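Local structure of periplasmic binding protein/LacI transcriptional regulator (Brachyspira murdochii, 4KQC) at residues K12-Q15 with W19-V22; D24-A29 with Q279-A284; K49-L54 with F68-G73. The protein probably binds a carbohydrate as the solute-binding component of an ABC transporter. One frame throughout, in Å; residues are numbered along the deposited sequence.

Contact 1 of 3, residues K12-Q15 with W19-V22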
loop_
_atom_site.group_PDB
_atom_site.type_symbol
_atom_site.label_atom_id
_atom_site.label_comp_id
_atom_site.label_asym_id
_atom_site.label_seq_id
_atom_site.Cartn_x
_atom_site.Cartn_y
_atom_site.Cartn_z
ATOM N N LYS A 12 10.342 -8.328 -0.220
ATOM C CA LYS A 12 9.695 -8.619 1.104
ATOM C C LYS A 12 9.244 -10.069 1.287
ATOM O O LYS A 12 8.629 -10.424 2.301
ATOM C CB LYS A 12 8.521 -7.680 1.327
ATOM C CG LYS A 12 8.866 -6.184 1.320
ATOM C CD LYS A 12 7.732 -5.347 1.864
ATOM C CE LYS A 12 7.983 -3.864 1.630
ATOM N NZ LYS A 12 6.951 -3.061 2.312
ATOM N N GLY A 13 9.632 -10.953 0.370
ATOM C CA GLY A 13 9.169 -12.325 0.398
ATOM C C GLY A 13 7.754 -12.525 -0.056
ATOM O O GLY A 13 7.119 -11.595 -0.555
ATOM N N PHE A 14 7.274 -13.759 0.075
ATOM C CA PHE A 14 6.015 -14.174 -0.514
ATOM C C PHE A 14 4.888 -14.355 0.481
ATOM O O PHE A 14 3.892 -14.985 0.131
ATOM C CB PHE A 14 6.187 -15.434 -1.354
ATOM C CG PHE A 14 7.172 -15.296 -2.457
ATOM C CD1 PHE A 14 6.965 -14.367 -3.446
ATOM C CD2 PHE A 14 8.279 -16.122 -2.574
ATOM C CE1 PHE A 14 7.828 -14.209 -4.501
ATOM C CE2 PHE A 14 9.170 -15.952 -3.643
ATOM C CZ PHE A 14 8.940 -14.955 -4.598
ATOM N N GLN A 15 4.983 -13.792 1.693
ATOM C CA GLN A 15 3.815 -13.749 2.560
ATOM C C GLN A 15 2.557 -13.340 1.793
ATOM O O GLN A 15 1.474 -13.939 1.957
ATOM C CB GLN A 15 4.034 -12.806 3.716
ATOM C CG GLN A 15 2.918 -12.886 4.741
ATOM C CD GLN A 15 3.086 -11.922 5.878
ATOM O OE1 GLN A 15 4.141 -11.352 6.107
ATOM N NE2 GLN A 15 2.003 -11.691 6.587
ATOM N N TRP A 19 3.787 -10.311 -4.344
ATOM C CA TRP A 19 5.203 -10.438 -4.615
ATOM C C TRP A 19 5.549 -11.495 -5.674
ATOM O O TRP A 19 6.616 -11.402 -6.308
ATOM C CB TRP A 19 6.008 -10.626 -3.290
ATOM C CG TRP A 19 6.024 -9.357 -2.552
ATOM C CD1 TRP A 19 5.140 -8.933 -1.638
ATOM C CD2 TRP A 19 6.920 -8.273 -2.770
ATOM N NE1 TRP A 19 5.435 -7.661 -1.234
ATOM C CE2 TRP A 19 6.524 -7.227 -1.927
ATOM C CE3 TRP A 19 8.051 -8.111 -3.558
ATOM C CZ2 TRP A 19 7.192 -6.008 -1.875
ATOM C CZ3 TRP A 19 8.712 -6.865 -3.471
ATOM C CH2 TRP A 19 8.265 -5.864 -2.634
ATOM N N VAL A 20 4.642 -12.441 -5.940
ATOM C CA VAL A 20 4.810 -13.350 -7.058
ATOM C C VAL A 20 4.747 -12.553 -8.381
ATOM O O VAL A 20 5.552 -12.714 -9.317
ATOM C CB VAL A 20 3.728 -14.421 -6.999
ATOM C CG1 VAL A 20 3.758 -15.326 -8.211
ATOM C CG2 VAL A 20 3.934 -15.249 -5.743
ATOM N N THR A 21 3.806 -11.615 -8.409
ATOM C CA THR A 21 3.690 -10.787 -9.585
ATOM C C THR A 21 4.877 -9.786 -9.775
ATOM O O THR A 21 5.342 -9.552 -10.904
ATOM C CB THR A 21 2.366 -10.038 -9.582
ATOM O OG1 THR A 21 1.294 -11.017 -9.450
ATOM C CG2 THR A 21 2.235 -9.248 -10.838
ATOM N N VAL A 22 5.379 -9.255 -8.681
ATOM C CA VAL A 22 6.539 -8.415 -8.722
ATOM C C VAL A 22 7.690 -9.238 -9.293
ATOM O O VAL A 22 8.441 -8.726 -10.103
ATOM C CB VAL A 22 6.937 -7.889 -7.327
ATOM C CG1 VAL A 22 8.240 -7.116 -7.371
ATOM C CG2 VAL A 22 5.834 -7.026 -6.696
#

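Contact 2 of 3, residues D24-A29 with Q279-A284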
loop_
_atom_site.group_PDB
_atom_site.type_symbol
_atom_site.label_atom_id
_atom_site.label_comp_id
_atom_site.label_asym_id
_atom_site.label_seq_id
_atom_site.Cartn_x
_atom_site.Cartn_y
_atom_site.Cartn_z
ATOM N N ASP A 24 7.585 -11.747 -11.268
ATOM C CA ASP A 24 7.388 -11.922 -12.716
ATOM C C ASP A 24 7.908 -10.705 -13.503
ATOM O O ASP A 24 8.553 -10.887 -14.572
ATOM C CB ASP A 24 5.920 -12.092 -13.067
ATOM C CG ASP A 24 5.321 -13.417 -12.560
ATOM O OD1 ASP A 24 6.077 -14.406 -12.374
ATOM O OD2 ASP A 24 4.074 -13.427 -12.388
ATOM N N GLY A 25 7.611 -9.506 -13.005
ATOM C CA GLY A 25 8.022 -8.270 -13.627
ATOM C C GLY A 25 9.535 -8.126 -13.642
ATOM O O GLY A 25 10.184 -7.824 -14.656
ATOM N N ALA A 26 10.124 -8.432 -12.487
ATOM C CA ALA A 26 11.568 -8.410 -12.340
ATOM C C ALA A 26 12.286 -9.377 -13.262
ATOM O O ALA A 26 13.267 -9.017 -13.891
ATOM C CB ALA A 26 11.953 -8.721 -10.879
ATOM N N GLU A 27 11.821 -10.622 -13.323
ATOM C CA GLU A 27 12.428 -11.630 -14.203
ATOM C C GLU A 27 12.293 -11.220 -15.670
ATOM O O GLU A 27 13.220 -11.394 -16.434
ATOM C CB GLU A 27 11.826 -12.990 -13.937
ATOM C CG GLU A 27 12.150 -13.554 -12.525
ATOM C CD GLU A 27 13.598 -13.925 -12.231
ATOM O OE1 GLU A 27 14.450 -13.843 -13.135
ATOM O OE2 GLU A 27 13.899 -14.354 -11.071
ATOM N N ALA A 28 11.165 -10.612 -16.026
ATOM C CA ALA A 28 11.005 -10.131 -17.382
ATOM C C ALA A 28 12.022 -9.086 -17.778
ATOM O O ALA A 28 12.629 -9.200 -18.852
ATOM C CB ALA A 28 9.600 -9.638 -17.677
ATOM N N ALA A 29 12.189 -8.061 -16.943
ATOM C CA ALA A 29 13.168 -7.020 -17.185
ATOM C C ALA A 29 14.530 -7.637 -17.166
ATOM O O ALA A 29 15.406 -7.202 -17.938
ATOM C CB ALA A 29 13.088 -5.916 -16.130
ATOM N N GLN A 279 10.284 -2.281 -13.420
ATOM C CA GLN A 279 10.960 -0.966 -13.340
ATOM C C GLN A 279 12.115 -0.991 -12.353
ATOM O O GLN A 279 13.146 -0.350 -12.601
ATOM C CB GLN A 279 10.002 0.155 -13.055
ATOM C CG GLN A 279 9.031 0.384 -14.231
ATOM C CD GLN A 279 9.728 0.772 -15.534
ATOM O OE1 GLN A 279 10.750 1.444 -15.515
ATOM N NE2 GLN A 279 9.189 0.322 -16.670
ATOM N N ALA A 280 11.991 -1.741 -11.265
ATOM C CA ALA A 280 13.105 -1.928 -10.311
ATOM C C ALA A 280 14.328 -2.466 -11.005
ATOM O O ALA A 280 15.406 -1.914 -10.845
ATOM C CB ALA A 280 12.696 -2.869 -9.195
ATOM N N VAL A 281 14.177 -3.573 -11.760
ATOM C CA VAL A 281 15.308 -4.178 -12.421
ATOM C C VAL A 281 15.802 -3.255 -13.513
ATOM O O VAL A 281 17.019 -3.217 -13.715
ATOM C CB VAL A 281 14.979 -5.581 -12.908
ATOM C CG1 VAL A 281 16.052 -6.093 -13.880
ATOM C CG2 VAL A 281 14.813 -6.481 -11.712
ATOM N N THR A 282 14.908 -2.624 -14.282
ATOM C CA THR A 282 15.344 -1.659 -15.266
ATOM C C THR A 282 16.237 -0.566 -14.695
ATOM O O THR A 282 17.255 -0.263 -15.271
ATOM C CB THR A 282 14.122 -1.050 -15.997
ATOM O OG1 THR A 282 13.412 -2.117 -16.641
ATOM C CG2 THR A 282 14.548 -0.050 -17.091
ATOM N N LEU A 283 15.810 0.065 -13.624
ATOM C CA LEU A 283 16.580 1.109 -12.965
ATOM C C LEU A 283 17.931 0.529 -12.539
ATOM O O LEU A 283 18.967 1.171 -12.675
ATOM C CB LEU A 283 15.828 1.647 -11.740
ATOM C CG LEU A 283 14.636 2.554 -11.990
ATOM C CD1 LEU A 283 13.885 2.879 -10.692
ATOM C CD2 LEU A 283 15.170 3.785 -12.649
ATOM N N ALA A 284 17.903 -0.665 -11.966
ATOM C CA ALA A 284 19.135 -1.239 -11.452
ATOM C C ALA A 284 20.141 -1.537 -12.543
ATOM O O ALA A 284 21.344 -1.238 -12.392
ATOM C CB ALA A 284 18.831 -2.446 -10.644
#

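Contact 3 of 3, residues K49-L54 with F68-G73. With NO3 (nitrate ion), chain B.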
loop_
_atom_site.group_PDB
_atom_site.type_symbol
_atom_site.label_atom_id
_atom_site.label_comp_id
_atom_site.label_asym_id
_atom_site.label_seq_id
_atom_site.Cartn_x
_atom_site.Cartn_y
_atom_site.Cartn_z
ATOM N N LYS A 49 15.380 -9.929 10.745
ATOM C CA LYS A 49 16.739 -10.412 10.876
ATOM C C LYS A 49 17.147 -11.235 9.656
ATOM O O LYS A 49 18.303 -11.092 9.150
ATOM C CB LYS A 49 16.863 -11.235 12.132
ATOM C CG LYS A 49 16.638 -10.469 13.416
ATOM C CD LYS A 49 16.846 -11.449 14.587
ATOM C CE LYS A 49 16.472 -10.849 15.934
ATOM N NZ LYS A 49 17.221 -9.599 16.179
ATOM N N ILE A 50 16.244 -12.077 9.152
ATOM C CA ILE A 50 16.597 -12.825 7.933
ATOM C C ILE A 50 16.731 -11.894 6.725
ATOM O O ILE A 50 17.568 -12.100 5.883
ATOM C CB ILE A 50 15.636 -13.976 7.631
ATOM C CG1 ILE A 50 16.314 -15.023 6.776
ATOM C CG2 ILE A 50 14.421 -13.487 6.898
ATOM C CD1 ILE A 50 17.457 -15.692 7.460
ATOM N N GLN A 51 15.917 -10.842 6.642
ATOM C CA GLN A 51 16.096 -9.925 5.523
ATOM C C GLN A 51 17.405 -9.190 5.622
ATOM O O GLN A 51 18.098 -8.981 4.607
ATOM C CB GLN A 51 14.902 -8.971 5.301
ATOM C CG GLN A 51 14.903 -8.396 3.892
ATOM C CD GLN A 51 14.012 -7.224 3.691
ATOM O OE1 GLN A 51 13.961 -6.288 4.500
ATOM N NE2 GLN A 51 13.338 -7.220 2.559
ATOM N N GLN A 52 17.810 -8.805 6.826
ATOM C CA GLN A 52 19.141 -8.230 7.011
ATOM C C GLN A 52 20.220 -9.183 6.525
ATOM O O GLN A 52 21.155 -8.813 5.818
ATOM C CB GLN A 52 19.382 -7.914 8.495
ATOM C CG GLN A 52 18.595 -6.736 9.074
ATOM C CD GLN A 52 18.756 -6.613 10.586
ATOM O OE1 GLN A 52 18.853 -7.629 11.267
ATOM N NE2 GLN A 52 18.863 -5.400 11.103
ATOM N N ASP A 53 20.097 -10.463 6.954
ATOM C CA ASP A 53 21.082 -11.479 6.561
ATOM C C ASP A 53 21.151 -11.731 5.093
ATOM O O ASP A 53 22.253 -11.903 4.522
ATOM C CB ASP A 53 20.738 -12.832 7.205
ATOM C CG ASP A 53 20.861 -12.863 8.771
ATOM O OD1 ASP A 53 21.637 -12.062 9.345
ATOM O OD2 ASP A 53 20.257 -13.775 9.401
ATOM N N LEU A 54 19.967 -11.788 4.450
ATOM C CA LEU A 54 19.911 -12.003 3.004
ATOM C C LEU A 54 20.556 -10.817 2.260
ATOM O O LEU A 54 21.285 -11.037 1.302
ATOM C CB LEU A 54 18.464 -12.227 2.547
ATOM C CG LEU A 54 17.824 -13.584 2.974
ATOM C CD1 LEU A 54 16.325 -13.550 2.696
ATOM C CD2 LEU A 54 18.511 -14.701 2.232
ATOM N N PHE A 68 16.163 -3.073 -3.626
ATOM C CA PHE A 68 15.801 -3.401 -2.258
ATOM C C PHE A 68 14.448 -2.836 -1.823
ATOM O O PHE A 68 14.189 -1.621 -2.053
ATOM C CB PHE A 68 16.916 -2.883 -1.320
ATOM C CG PHE A 68 16.700 -3.228 0.208
ATOM C CD1 PHE A 68 16.163 -4.450 0.623
ATOM C CD2 PHE A 68 17.080 -2.320 1.217
ATOM C CE1 PHE A 68 16.024 -4.789 1.954
ATOM C CE2 PHE A 68 16.953 -2.666 2.575
ATOM C CZ PHE A 68 16.396 -3.883 2.956
ATOM N N ALA A 69 13.606 -3.698 -1.236
ATOM C CA ALA A 69 12.329 -3.275 -0.593
ATOM C C ALA A 69 12.407 -3.741 0.831
ATOM O O ALA A 69 12.246 -4.938 1.052
ATOM C CB ALA A 69 11.148 -3.944 -1.264
ATOM N N ALA A 70 12.591 -2.811 1.759
ATOM C CA ALA A 70 12.885 -3.158 3.177
ATOM C C ALA A 70 11.564 -3.520 3.893
ATOM O O ALA A 70 10.575 -2.803 3.749
ATOM C CB ALA A 70 13.530 -2.009 3.882
ATOM N N VAL A 71 11.565 -4.608 4.649
ATOM C CA VAL A 71 10.512 -4.853 5.629
ATOM C C VAL A 71 10.799 -3.883 6.801
ATOM O O VAL A 71 11.806 -3.143 6.793
ATOM C CB VAL A 71 10.430 -6.331 6.057
ATOM C CG1 VAL A 71 10.049 -7.239 4.867
ATOM C CG2 VAL A 71 11.664 -6.784 6.807
ATOM N N THR A 72 9.971 -3.883 7.838
ATOM C CA THR A 72 10.217 -3.093 9.027
ATOM C C THR A 72 11.522 -3.507 9.696
ATOM O O THR A 72 11.731 -4.668 9.864
ATOM C CB THR A 72 9.062 -3.323 10.044
ATOM O OG1 THR A 72 7.852 -2.816 9.458
ATOM C CG2 THR A 72 9.255 -2.614 11.288
ATOM N N GLY A 73 12.407 -2.543 9.988
ATOM C CA GLY A 73 13.671 -2.882 10.640
ATOM C C GLY A 73 14.734 -1.893 10.272
ATOM O O GLY A 73 14.459 -0.961 9.497
HETATM N N NO3 B . 13.612 -12.687 12.071
HETATM O O1 NO3 B . 14.075 -12.925 10.944
HETATM O O2 NO3 B . 13.588 -11.390 12.636
HETATM O O3 NO3 B . 13.078 -13.752 12.795
#

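Contact 1 of 3, residues K12-Q15 with W19-V22
Lys12 sets its CB over one face of the Trp19 indole, and the rest of its chain runs out past the rim at CZ2. Lys12 CB stands 4.2 Å from the centroid of the Trp19 six-membered ring and 27° off the ring normal, a CH-pi contact. The closest approach of the two side chains is Lys12 CG to Trp19 CZ2, 3.6 Å, at the rim. With the chain extended beyond CG (chi2 -167°), NZ runs on to a hydrogen bond with Ser94. Gly13 approaches by its backbone: its O lies 3.1 Å from Trp19 CB and obliquely to the indole. Phe14 reaches the start of the helix edge-on, CE1 being 3.6 Å from Trp19 O, which lies near the plane of the phenyl ring. Phe14 CD1 packs 3.9 Å from Trp19 CB and equally far from Val20 CG2.

On the face opposite Lys12, Val22 CG2 sits 4.0 Å above the plane of the Trp19 ring, so the residue one turn along backs the tryptophan. Phe39 of strand 36-40 touches Phe14, Trp19 and Val22. The loop thus folds back on the first turn of helix 18-33 just after strand 6-10, the strand-loop-helix connection of a Rossmann-like lobe in periplasmic binding proteins.

Contact 2 of 3, residues D24-A29 with Q279-A284
Thr282 OG1 is hydrogen-bonded to Phe278 O of its own helix and lies 3.8 Å from Ala29 CB. The chi1 of -60° places OG1 beside the backbone N, within reach of that carbonyl one turn earlier, while the methyl of Ala29 meets its flank. The rest of the interface is mostly Val281 against two alanines. Val281 enters between these residues of helix 18-33 with its methyls divided: CG2 lies 3.7 Å from Ala26 CB, and CG1 lies 3.7 Å from Ala29 CB. The first of these methyls also rests against the backbone, with Val281 CG2 3.7 Å from Ala26 O.

Small residues permit a close approach, the segment axes coming within 7.9 Å at an angle of 36° between their N-to-C directions. The nearest CA pair, Ala26 and Val281, is 5.6 Å apart. Ala26 also touches Ile37 and Phe39 of strand 36-40, whereas Ala280 and Ala284 reach Phe92 and Ile90 of strand 89-92, so both helices lie on one side of the same parallel sheet. With a valine set against alanine methyls and the threonine hydroxyl bonded to its own helix, cohesion between the segments rests on van der Waals contact and apolar burial.

Contact 3 of 3, residues K49-L54 with F68-G73
Gln51 points from helix 48-60 toward the loop at 68-73 and meets it chiefly with its terminal amide. Its CB skirts Val71 CG2. CG stands anti to the backbone N, and the chain stays extended through chi2, which carries the amide clear of the helix and up to the loop backbone. CD arrives 3.6 Å from Phe68 CE1. Beyond it the two amide atoms part company. OE1 accepts a nearly straight hydrogen bond from Val71 N, at 2.9 Å with an N-H...O angle of 168°; the donor is tilted somewhat from the carbonyl plane of Gln51. The same OE1 lies near the plane of the Phe68 ring, at its edge, 3.6 Å from CE1, and the methyl Val71 CG2 crowds it at 3.3 Å. NE2 donates to Ala69 O at 2.9 Å, a more bent bond of 150°, and makes a second hydrogen bond to Ser11 O.

Together these two bonds to the loop hold the backbone from Ala69 to Val71, where the chain leaves strand 66-68 for helix 76-84 at the C-terminal ends of the parallel strands, where Rossmann-like lobes of this family generally carry the loops facing the ligand cleft. Being gripped at both amide atoms, Gln51 has its flip state fixed, and its buried polar groups are paired.

Phe68 sits with its ring plane 60° from the amide, and Phe75 meets that ring edge-to-face. Ala70 N lies over one face of the Phe68 ring, 3.9 Å above its plane. At the start of the helix, a nitrate ion, probably from the crystallisation liquor, receives hydrogen bonds from two successive backbone amides: Lys49 N reaches O2, and Ile50 N reaches O1 at 2.9 Å.

From the N terminus, strand 6-10 runs into the loop of contact 1, which closes a turn onto the beginning of helix 18-33 before either other contact opens, and so is in series with both. The same helix continues into contact 2, whose partner on helix 273-288 comes about 250 residues later, closing a loop that spans most of the chain. Contact 3, joining helix 48-60 to the loop after strand 66-68, is nested within it; no pair crosses. Contacts 1 and 3 touch: Trp19 CH2 lies 3.7 Å from Ala69 CB, and Lys12 CB packs against Val71 CG1. Contacts 2 and 3 remain apart, their nearest atoms about 7 Å away. All three belong to the parallel-sheet lobe.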